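Local coordinates for malonyl CoA-acyl carrier protein transacylase (PDB 3G87) that probably transfers the malonyl group from malonyl-CoA to the holo form of acyl carrier protein, releasing free CoA, at residues Val164-Ala173 with Tyr186-Ser197; Gln17-Asp27 with Arg45-Leu56. All coordinates share one frame; numbering follows the deposited sequence.

Interaction 1: Val164-Ala173 with Tyr186-Ser197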
loop_
_atom_site.group_PDB
_atom_site.type_symbol
_atom_site.label_atom_id
_atom_site.label_comp_id
_atom_site.label_asym_id
_atom_site.label_seq_id
_atom_site.Cartn_x
_atom_site.Cartn_y
_atom_site.Cartn_z
ATOM N N VAL A 164 7.525 4.144 -9.199
ATOM C CA VAL A 164 7.440 2.785 -9.659
ATOM C C VAL A 164 6.667 2.671 -10.947
ATOM O O VAL A 164 5.647 3.228 -11.113
ATOM C CB VAL A 164 6.807 1.857 -8.598
ATOM C CG1 VAL A 164 6.985 0.444 -8.933
ATOM C CG2 VAL A 164 7.312 2.138 -7.305
ATOM N N ILE A 165 7.202 1.900 -11.851
ATOM C CA ILE A 165 6.590 1.632 -13.102
ATOM C C ILE A 165 6.098 0.236 -13.151
ATOM O O ILE A 165 6.557 -0.606 -12.462
ATOM C CB ILE A 165 7.562 1.814 -14.286
ATOM C CG1 ILE A 165 8.830 1.047 -14.050
ATOM C CG2 ILE A 165 7.841 3.261 -14.568
ATOM C CD1 ILE A 165 9.810 1.240 -15.070
ATOM N N SER A 166 5.112 0.029 -13.982
ATOM C CA SER A 166 4.649 -1.269 -14.296
ATOM C C SER A 166 4.170 -1.356 -15.698
ATOM O O SER A 166 3.801 -0.397 -16.280
ATOM C CB SER A 166 3.646 -1.817 -13.256
ATOM O OG SER A 166 2.510 -1.092 -13.202
ATOM N N GLY A 167 4.237 -2.562 -16.215
ATOM C CA GLY A 167 3.853 -2.917 -17.553
ATOM C C GLY A 167 4.144 -4.346 -17.868
ATOM O O GLY A 167 4.417 -5.101 -16.992
ATOM N N PRO A 168 4.096 -4.723 -19.133
ATOM C CA PRO A 168 4.492 -6.078 -19.504
ATOM C C PRO A 168 5.922 -6.384 -19.129
ATOM O O PRO A 168 6.762 -5.535 -19.220
ATOM C CB PRO A 168 4.307 -6.105 -21.002
ATOM C CG PRO A 168 3.512 -5.005 -21.297
ATOM C CD PRO A 168 3.747 -3.953 -20.311
ATOM N N ALA A 169 6.154 -7.587 -18.685
ATOM C CA ALA A 169 7.444 -8.044 -18.199
ATOM C C ALA A 169 8.630 -7.679 -19.090
ATOM O O ALA A 169 9.668 -7.211 -18.609
ATOM C CB ALA A 169 7.386 -9.581 -17.959
ATOM N N HIS A 170 8.487 -7.886 -20.392
ATOM C CA HIS A 170 9.585 -7.593 -21.323
ATOM C C HIS A 170 9.921 -6.099 -21.418
ATOM O O HIS A 170 11.110 -5.734 -21.520
ATOM C CB HIS A 170 9.311 -8.243 -22.678
ATOM C CG HIS A 170 8.196 -7.611 -23.452
ATOM N ND1 HIS A 170 8.411 -6.607 -24.379
ATOM C CD2 HIS A 170 6.864 -7.878 -23.483
ATOM C CE1 HIS A 170 7.253 -6.255 -24.920
ATOM N NE2 HIS A 170 6.297 -7.007 -24.389
ATOM N N GLU A 171 8.901 -5.249 -21.275
ATOM C CA GLU A 171 9.059 -3.791 -21.310
ATOM C C GLU A 171 9.736 -3.387 -20.066
ATOM O O GLU A 171 10.733 -2.630 -20.077
ATOM C CB GLU A 171 7.728 -3.082 -21.451
ATOM C CG GLU A 171 7.138 -3.221 -22.867
ATOM C CD GLU A 171 5.984 -2.247 -23.207
ATOM O OE1 GLU A 171 5.567 -1.404 -22.371
ATOM O OE2 GLU A 171 5.469 -2.330 -24.352
ATOM N N ILE A 172 9.260 -3.926 -18.955
ATOM C CA ILE A 172 9.921 -3.607 -17.712
ATOM C C ILE A 172 11.396 -4.070 -17.811
ATOM O O ILE A 172 12.299 -3.371 -17.335
ATOM C CB ILE A 172 9.196 -4.198 -16.487
ATOM C CG1 ILE A 172 7.855 -3.452 -16.213
ATOM C CG2 ILE A 172 10.115 -4.194 -15.300
ATOM C CD1 ILE A 172 7.938 -1.999 -15.598
ATOM N N ALA A 173 11.643 -5.215 -18.415
ATOM C CA ALA A 173 12.957 -5.764 -18.615
ATOM C C ALA A 173 13.843 -4.850 -19.468
ATOM O O ALA A 173 14.915 -4.499 -19.094
ATOM C CB ALA A 173 12.824 -7.107 -19.242
ATOM N N TYR A 186 17.716 1.775 -11.051
ATOM C CA TYR A 186 16.606 0.910 -11.374
ATOM C C TYR A 186 16.577 -0.332 -10.538
ATOM O O TYR A 186 17.548 -0.951 -10.353
ATOM C CB TYR A 186 16.647 0.574 -12.859
ATOM C CG TYR A 186 15.782 -0.542 -13.383
ATOM C CD1 TYR A 186 14.702 -0.285 -14.186
ATOM C CD2 TYR A 186 16.097 -1.836 -13.147
ATOM C CE1 TYR A 186 13.965 -1.265 -14.697
ATOM C CE2 TYR A 186 15.361 -2.821 -13.644
ATOM C CZ TYR A 186 14.286 -2.542 -14.424
ATOM O OH TYR A 186 13.545 -3.558 -14.911
ATOM N N LEU A 187 15.423 -0.693 -10.045
ATOM C CA LEU A 187 15.270 -1.930 -9.305
ATOM C C LEU A 187 14.063 -2.748 -9.689
ATOM O O LEU A 187 12.985 -2.358 -9.473
ATOM C CB LEU A 187 15.326 -1.654 -7.803
ATOM C CG LEU A 187 15.285 -2.767 -6.759
ATOM C CD1 LEU A 187 16.358 -3.832 -6.902
ATOM C CD2 LEU A 187 15.178 -2.237 -5.339
ATOM N N ARG A 188 14.288 -3.907 -10.261
ATOM C CA ARG A 188 13.233 -4.854 -10.545
ATOM C C ARG A 188 12.610 -5.366 -9.268
ATOM O O ARG A 188 13.304 -5.690 -8.327
ATOM C CB ARG A 188 13.722 -6.033 -11.371
ATOM C CG ARG A 188 12.640 -7.022 -11.746
ATOM C CD ARG A 188 12.095 -6.815 -13.106
ATOM N NE ARG A 188 11.048 -7.711 -13.570
ATOM C CZ ARG A 188 11.110 -8.378 -14.706
ATOM N NH1 ARG A 188 12.168 -8.278 -15.465
ATOM N NH2 ARG A 188 10.131 -9.148 -15.081
ATOM N N LEU A 189 11.290 -5.436 -9.236
ATOM C CA LEU A 189 10.597 -5.845 -8.044
ATOM C C LEU A 189 10.080 -7.233 -8.215
ATOM O O LEU A 189 10.041 -7.744 -9.286
ATOM C CB LEU A 189 9.453 -4.913 -7.697
ATOM C CG LEU A 189 9.622 -3.417 -7.613
ATOM C CD1 LEU A 189 8.376 -2.822 -7.142
ATOM C CD2 LEU A 189 10.708 -3.037 -6.728
ATOM N N ASN A 190 9.672 -7.834 -7.119
ATOM C CA ASN A 190 9.070 -9.150 -7.177
ATOM C C ASN A 190 7.589 -9.318 -7.345
ATOM O O ASN A 190 6.853 -9.198 -6.416
ATOM C CB ASN A 190 9.527 -9.962 -6.029
ATOM C CG ASN A 190 10.542 -10.883 -6.425
ATOM O OD1 ASN A 190 10.259 -12.005 -6.777
ATOM N ND2 ASN A 190 11.770 -10.427 -6.392
ATOM N N THR A 191 7.176 -9.639 -8.552
ATOM C CA THR A 191 5.766 -9.776 -8.933
ATOM C C THR A 191 5.646 -10.210 -10.384
ATOM O O THR A 191 6.504 -9.901 -11.215
ATOM C CB THR A 191 4.886 -8.457 -8.683
ATOM O OG1 THR A 191 3.791 -8.407 -9.621
ATOM C CG2 THR A 191 5.709 -7.171 -8.799
ATOM N N SER A 192 4.542 -10.887 -10.682
ATOM C CA SER A 192 4.239 -11.421 -12.004
ATOM C C SER A 192 3.093 -10.570 -12.595
ATOM O O SER A 192 2.519 -10.869 -13.692
ATOM C CB SER A 192 3.800 -12.888 -11.833
ATOM O OG SER A 192 3.976 -13.666 -13.012
ATOM N N GLY A 193 2.778 -9.493 -11.846
ATOM C CA GLY A 193 1.759 -8.537 -12.248
ATOM C C GLY A 193 2.246 -7.098 -12.365
ATOM O O GLY A 193 3.090 -6.620 -11.621
ATOM N N ALA A 194 1.664 -6.425 -13.336
ATOM C CA ALA A 194 1.870 -5.017 -13.569
ATOM C C ALA A 194 0.797 -4.383 -12.701
ATOM O O ALA A 194 -0.298 -4.096 -13.203
ATOM C CB ALA A 194 1.594 -4.744 -15.020
ATOM N N PHE A 195 1.100 -4.192 -11.415
ATOM C CA PHE A 195 0.106 -3.742 -10.455
ATOM C C PHE A 195 -0.094 -2.264 -10.633
ATOM O O PHE A 195 0.835 -1.551 -11.015
ATOM C CB PHE A 195 0.519 -4.055 -9.009
ATOM C CG PHE A 195 0.574 -5.558 -8.684
ATOM C CD1 PHE A 195 -0.155 -6.497 -9.461
ATOM C CD2 PHE A 195 1.338 -6.032 -7.592
ATOM C CE1 PHE A 195 -0.112 -7.885 -9.181
ATOM C CE2 PHE A 195 1.395 -7.432 -7.318
ATOM C CZ PHE A 195 0.658 -8.342 -8.097
ATOM N N HIS A 196 -1.300 -1.834 -10.376
ATOM C CA HIS A 196 -1.673 -0.435 -10.404
ATOM C C HIS A 196 -1.501 0.151 -11.783
ATOM O O HIS A 196 -0.949 1.206 -11.929
ATOM C CB HIS A 196 -0.933 0.361 -9.307
ATOM C CG HIS A 196 -1.394 0.033 -7.921
ATOM N ND1 HIS A 196 -2.620 0.392 -7.440
ATOM C CD2 HIS A 196 -0.814 -0.676 -6.940
ATOM C CE1 HIS A 196 -2.777 -0.061 -6.223
ATOM N NE2 HIS A 196 -1.697 -0.724 -5.903
ATOM N N SER A 197 -1.949 -0.612 -12.777
ATOM C CA SER A 197 -1.949 -0.243 -14.199
ATOM C C SER A 197 -3.219 -0.838 -14.821
ATOM O O SER A 197 -4.003 -1.501 -14.138
ATOM C CB SER A 197 -0.727 -0.812 -14.939
ATOM O OG SER A 197 -0.906 -2.213 -15.245
#

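Interaction 2: Gln17-Asp27 with Arg45-Leu56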
loop_
_atom_site.group_PDB
_atom_site.type_symbol
_atom_site.label_atom_id
_atom_site.label_comp_id
_atom_site.label_asym_id
_atom_site.label_seq_id
_atom_site.Cartn_x
_atom_site.Cartn_y
_atom_site.Cartn_z
ATOM N N GLN A 17 7.324 -6.492 3.833
ATOM C CA GLN A 17 7.184 -7.739 4.624
ATOM C C GLN A 17 8.541 -8.427 4.727
ATOM O O GLN A 17 9.405 -8.212 3.886
ATOM C CB GLN A 17 6.174 -8.681 3.951
ATOM C CG GLN A 17 6.713 -9.437 2.734
ATOM C CD GLN A 17 6.868 -8.557 1.461
ATOM O OE1 GLN A 17 6.311 -7.467 1.374
ATOM N NE2 GLN A 17 7.631 -9.051 0.472
ATOM N N ALA A 18 8.725 -9.261 5.740
ATOM C CA ALA A 18 9.992 -9.966 5.969
ATOM C C ALA A 18 9.685 -11.086 6.950
ATOM O O ALA A 18 8.877 -10.908 7.875
ATOM C CB ALA A 18 11.021 -9.031 6.634
ATOM N N LYS A 19 10.347 -12.216 6.803
ATOM C CA LYS A 19 10.143 -13.327 7.727
ATOM C C LYS A 19 10.498 -12.798 9.138
ATOM O O LYS A 19 11.558 -12.201 9.309
ATOM C CB LYS A 19 11.097 -14.437 7.307
ATOM C CG LYS A 19 10.998 -15.770 7.996
ATOM C CD LYS A 19 12.381 -16.415 7.986
ATOM C CE LYS A 19 12.397 -17.914 8.322
ATOM N NZ LYS A 19 12.198 -18.765 7.062
ATOM N N GLY A 20 9.622 -13.006 10.117
ATOM C CA GLY A 20 9.868 -12.609 11.503
ATOM C C GLY A 20 8.893 -11.493 11.888
ATOM O O GLY A 20 8.708 -11.194 13.077
ATOM N N MET A 21 8.231 -10.903 10.887
ATOM C CA MET A 21 7.252 -9.846 11.118
ATOM C C MET A 21 6.091 -10.325 12.014
ATOM O O MET A 21 5.643 -11.495 11.945
ATOM C CB MET A 21 6.715 -9.297 9.791
ATOM C CG MET A 21 5.860 -10.291 9.044
ATOM S SD MET A 21 5.519 -10.051 7.264
ATOM C CE MET A 21 4.725 -8.489 7.235
ATOM N N GLY A 22 5.575 -9.432 12.795
ATOM C CA GLY A 22 4.562 -9.806 13.729
ATOM C C GLY A 22 5.121 -10.233 15.051
ATOM O O GLY A 22 4.954 -9.556 15.966
ATOM N N GLY A 23 5.781 -11.370 15.112
ATOM C CA GLY A 23 6.450 -11.807 16.312
ATOM C C GLY A 23 5.518 -12.211 17.423
ATOM O O GLY A 23 4.689 -13.014 17.237
ATOM N N ALA A 24 5.653 -11.585 18.563
ATOM C CA ALA A 24 4.876 -11.928 19.722
ATOM C C ALA A 24 3.496 -11.329 19.729
ATOM O O ALA A 24 2.666 -11.749 20.454
ATOM C CB ALA A 24 5.605 -11.583 20.928
ATOM N N LEU A 25 3.262 -10.363 18.857
ATOM C CA LEU A 25 1.942 -9.836 18.619
ATOM C C LEU A 25 0.905 -10.868 18.301
ATOM O O LEU A 25 -0.200 -10.671 18.610
ATOM C CB LEU A 25 1.950 -8.862 17.488
ATOM C CG LEU A 25 2.531 -7.486 17.758
ATOM C CD1 LEU A 25 2.681 -6.763 16.472
ATOM C CD2 LEU A 25 1.663 -6.738 18.715
ATOM N N PHE A 26 1.269 -11.951 17.658
ATOM C CA PHE A 26 0.310 -12.973 17.307
ATOM C C PHE A 26 -0.330 -13.664 18.481
ATOM O O PHE A 26 -1.460 -13.896 18.475
ATOM C CB PHE A 26 0.906 -14.015 16.359
ATOM C CG PHE A 26 1.034 -13.538 14.966
ATOM C CD1 PHE A 26 2.242 -13.248 14.429
ATOM C CD2 PHE A 26 -0.054 -13.350 14.208
ATOM C CE1 PHE A 26 2.318 -12.784 13.192
ATOM C CE2 PHE A 26 0.053 -12.910 13.013
ATOM C CZ PHE A 26 1.218 -12.621 12.492
ATOM N N ASP A 27 0.444 -14.024 19.457
ATOM C CA ASP A 27 -0.049 -14.606 20.700
ATOM C C ASP A 27 -0.673 -13.543 21.609
ATOM O O ASP A 27 -1.632 -13.855 22.307
ATOM C CB ASP A 27 1.096 -15.265 21.476
ATOM C CG ASP A 27 1.600 -16.553 20.836
ATOM O OD1 ASP A 27 0.834 -17.301 20.168
ATOM O OD2 ASP A 27 2.798 -16.807 21.042
ATOM N N ARG A 45 0.466 -16.976 11.628
ATOM C CA ARG A 45 1.665 -16.765 12.448
ATOM C C ARG A 45 2.828 -17.515 11.830
ATOM O O ARG A 45 3.938 -17.004 11.796
ATOM C CB ARG A 45 1.458 -17.220 13.915
ATOM C CG ARG A 45 2.704 -16.924 14.780
ATOM C CD ARG A 45 2.692 -17.707 16.096
ATOM N NE ARG A 45 3.804 -17.294 16.933
ATOM C CZ ARG A 45 5.041 -17.731 16.836
ATOM N NH1 ARG A 45 5.345 -18.677 15.959
ATOM N NH2 ARG A 45 5.974 -17.213 17.655
ATOM N N ALA A 46 2.564 -18.742 11.374
ATOM C CA ALA A 46 3.574 -19.558 10.729
ATOM C C ALA A 46 4.068 -18.830 9.472
ATOM O O ALA A 46 5.269 -18.707 9.263
ATOM C CB ALA A 46 3.002 -20.909 10.371
ATOM N N LEU A 47 3.149 -18.333 8.653
ATOM C CA LEU A 47 3.522 -17.703 7.384
ATOM C C LEU A 47 4.443 -16.521 7.670
ATOM O O LEU A 47 5.469 -16.328 6.983
ATOM C CB LEU A 47 2.244 -17.251 6.644
ATOM C CG LEU A 47 2.414 -16.275 5.440
ATOM C CD1 LEU A 47 3.055 -16.945 4.206
ATOM C CD2 LEU A 47 1.105 -15.675 5.015
ATOM N N CYS A 48 4.080 -15.741 8.708
ATOM C CA CYS A 48 4.826 -14.519 9.104
ATOM C C CYS A 48 6.182 -14.687 9.851
ATOM O O CYS A 48 7.233 -14.029 9.497
ATOM C CB CYS A 48 3.903 -13.566 9.887
ATOM S SG CYS A 48 2.568 -12.767 8.883
ATOM N N VAL A 49 6.167 -15.543 10.882
ATOM C CA VAL A 49 7.330 -15.702 11.776
ATOM C C VAL A 49 8.318 -16.710 11.182
ATOM O O VAL A 49 9.509 -16.406 11.081
ATOM C CB VAL A 49 6.917 -16.071 13.239
ATOM C CG1 VAL A 49 8.135 -16.438 14.064
ATOM C CG2 VAL A 49 6.119 -14.929 13.899
ATOM N N ASP A 50 7.815 -17.858 10.734
ATOM C CA ASP A 50 8.658 -18.939 10.225
ATOM C C ASP A 50 8.805 -18.963 8.686
ATOM O O ASP A 50 9.871 -19.336 8.187
ATOM C CB ASP A 50 8.113 -20.322 10.651
ATOM C CG ASP A 50 7.728 -20.393 12.167
ATOM O OD1 ASP A 50 8.553 -19.802 12.953
ATOM O OD2 ASP A 50 6.633 -21.056 12.538
ATOM N N ASP A 51 7.745 -18.588 7.945
ATOM C CA ASP A 51 7.688 -18.698 6.482
ATOM C C ASP A 51 8.327 -19.953 5.848
ATOM O O ASP A 51 9.187 -19.815 4.986
ATOM C CB ASP A 51 8.225 -17.443 5.776
ATOM C CG ASP A 51 7.727 -17.344 4.310
ATOM O OD1 ASP A 51 6.825 -18.142 3.926
ATOM O OD2 ASP A 51 8.242 -16.479 3.538
ATOM N N PRO A 52 7.891 -21.136 6.195
ATOM C CA PRO A 52 8.521 -22.347 5.733
ATOM C C PRO A 52 8.560 -22.634 4.245
ATOM O O PRO A 52 9.511 -23.165 3.849
ATOM C CB PRO A 52 7.764 -23.420 6.487
ATOM C CG PRO A 52 6.709 -22.786 7.072
ATOM C CD PRO A 52 6.990 -21.434 7.288
ATOM N N ARG A 53 7.571 -22.255 3.468
ATOM C CA ARG A 53 7.559 -22.480 2.054
ATOM C C ARG A 53 7.940 -21.235 1.276
ATOM O O ARG A 53 7.687 -21.128 0.123
ATOM C CB ARG A 53 6.208 -23.002 1.630
ATOM C CG ARG A 53 5.827 -24.238 2.296
ATOM C CD ARG A 53 4.453 -24.710 1.920
ATOM N NE ARG A 53 3.461 -23.942 2.639
ATOM C CZ ARG A 53 3.239 -24.024 3.929
ATOM N NH1 ARG A 53 3.884 -24.872 4.658
ATOM N NH2 ARG A 53 2.341 -23.283 4.482
ATOM N N ASP A 54 8.567 -20.300 1.950
ATOM C CA ASP A 54 9.019 -19.099 1.326
ATOM C C ASP A 54 7.948 -18.431 0.481
ATOM O O ASP A 54 8.105 -18.189 -0.660
ATOM C CB ASP A 54 10.293 -19.388 0.576
ATOM C CG ASP A 54 11.396 -19.856 1.485
ATOM O OD1 ASP A 54 12.083 -18.994 1.995
ATOM O OD2 ASP A 54 11.574 -21.061 1.708
ATOM N N GLU A 55 6.844 -18.152 1.138
ATOM C CA GLU A 55 5.594 -17.722 0.565
ATOM C C GLU A 55 5.352 -16.246 0.690
ATOM O O GLU A 55 4.595 -15.723 -0.047
ATOM C CB GLU A 55 4.447 -18.460 1.228
ATOM C CG GLU A 55 4.198 -19.784 0.656
ATOM C CD GLU A 55 3.401 -20.692 1.524
ATOM O OE1 GLU A 55 3.199 -20.428 2.668
ATOM O OE2 GLU A 55 2.987 -21.703 1.051
ATOM N N LEU A 56 6.027 -15.594 1.614
ATOM C CA LEU A 56 5.825 -14.189 1.908
ATOM C C LEU A 56 5.919 -13.250 0.709
ATOM O O LEU A 56 5.213 -12.303 0.643
ATOM C CB LEU A 56 6.716 -13.726 3.061
ATOM C CG LEU A 56 6.247 -13.902 4.503
ATOM C CD1 LEU A 56 7.279 -13.487 5.450
ATOM C CD2 LEU A 56 4.911 -13.328 4.887
HETATM O O HOH W 1 12.903 -17.425 4.304
HETATM O O HOH W 2 3.475 -14.771 18.672
HETATM O O HOH W 3 5.709 -15.462 20.044
#

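Interaction 1: Val164-Ala173 with Tyr186-Ser197
Arg188 lays the end of its side chain over the first turn of helix 169-173, with Ile172 CG2 over one face of the guanidinium and the methyls of Ala169 and Ala173 approaching it obliquely. CG stands anti to the backbone N (chi1 -177°) and the chain then bends at chi2, which brings CD to 4.0 Å from Ile172 CG2. Only the Ile172 methyl lies over the flat of the group; the same CG2 methyl also meets the hydroxyl of Tyr186, at 3.5 Å from OH. That hydroxyl donates to the carbonyl oxygen of Ile172, OH to O 2.7 Å. The oxygen lies at the ring edge, near its plane, while the donor stands 50° out of the carbonyl plane rather than on a lone pair.

The strand parts of both segments belong to the antiparallel sheet of the acyltransferase fold. Strand 127-133 lies between 162-168 and 185-188, so the two strands are not direct neighbours, and side chains make the contact: Val164 CG1 comes to 4.0 Å from Leu189 CD1.

Farther along, the loop after strand 185-188 swings back against the strand at Ser166. Ser166 OG donates to Phe195 O at 2.8 Å, while Ser166 CB packs on Ala194 CA. The methyl of Ala194 sits 3.5 Å from Gly167 O. Ala194 centres an inverse gamma turn, and its carbonyl accepts from Ser197 OG (2.8 Å to Ala194 O), a hydroxyl that also bonds to the backbone of Phe199. Next to this turn, His196 NE2 is hydrogen-bonded to Ser92 OG, the serine of a GxSxG sequence, consistent with the Ser-His pair of malonyltransferases.

Interaction 2: Gln17-Asp27 with Arg45-Leu56
Gly20 N runs almost straight into Cys48 O, 2.7 Å with an N-H...O angle of 173° and in the carbonyl plane, where the type II turn from Ala18 to Met21 passes the last turn of helix 45-50. Gly20 takes positive phi in that turn.

Lys19 stretches along the helix end with CG anti to its own N (chi1 -173°), then bends at chi4. NZ donates to Asp50 O at 2.6 Å and to a water that passes a bond on to Asp54 OD1. Asp51, positive in phi where the helix stops, holds the following turn: its OD1 and OD2 accept on their syn sides from Glu55 N and Leu56 N. Leu56 points toward the loop, with CD1 3.6 Å from Lys19 N and CD2 beside Met21 SD.

At the other end Phe26 lies flat against the helix. Arg45 CA stands 3.9 Å above the ring centroid, only 4° off the normal, a CH-pi contact; Cys48 CB touches Phe26 CE1, and Met21 O lies in plane at the ring edge. The Arg45 guanidinium has Val49 CG2 over its centre on one face and two waters at its edge. One water joins Arg45 NE to Gly23 O and Asp27 N. Asp27 OD2 is 4.3 Å from Arg45 NE, well out of the guanidinium plane, so any attraction there is one of charge alone.

This loop continues the GQGSQ motif of the acyltransferase family, which follows the first strand and ends at Gln17; it packs over the C-terminal end of a short helix and takes up two carbonyls with a backbone amide and a lysine.

How the interactions relate
Interactions 1 and 2 follow one another along the chain within one acyltransferase domain, with centres 26 Å apart and nearest atoms about 7 Å apart, so they do not touch. Interaction 1 is the more buried; it ties the antiparallel sheet to its flanking helix and to the loop carrying His196, using two hydroxyl-to-carbonyl bonds amid aliphatic packing. Interaction 2 lies partly at the surface among the helices beside the parallel sheet, and there a loop covers a helix end. Its bonds are a backbone amide and a lysine to helix carbonyls, supplemented by bridging waters. Arg188 packs its guanidinium end on carbon; Arg45 packs CA, CB and CG on a ring, its guanidinium bound to waters.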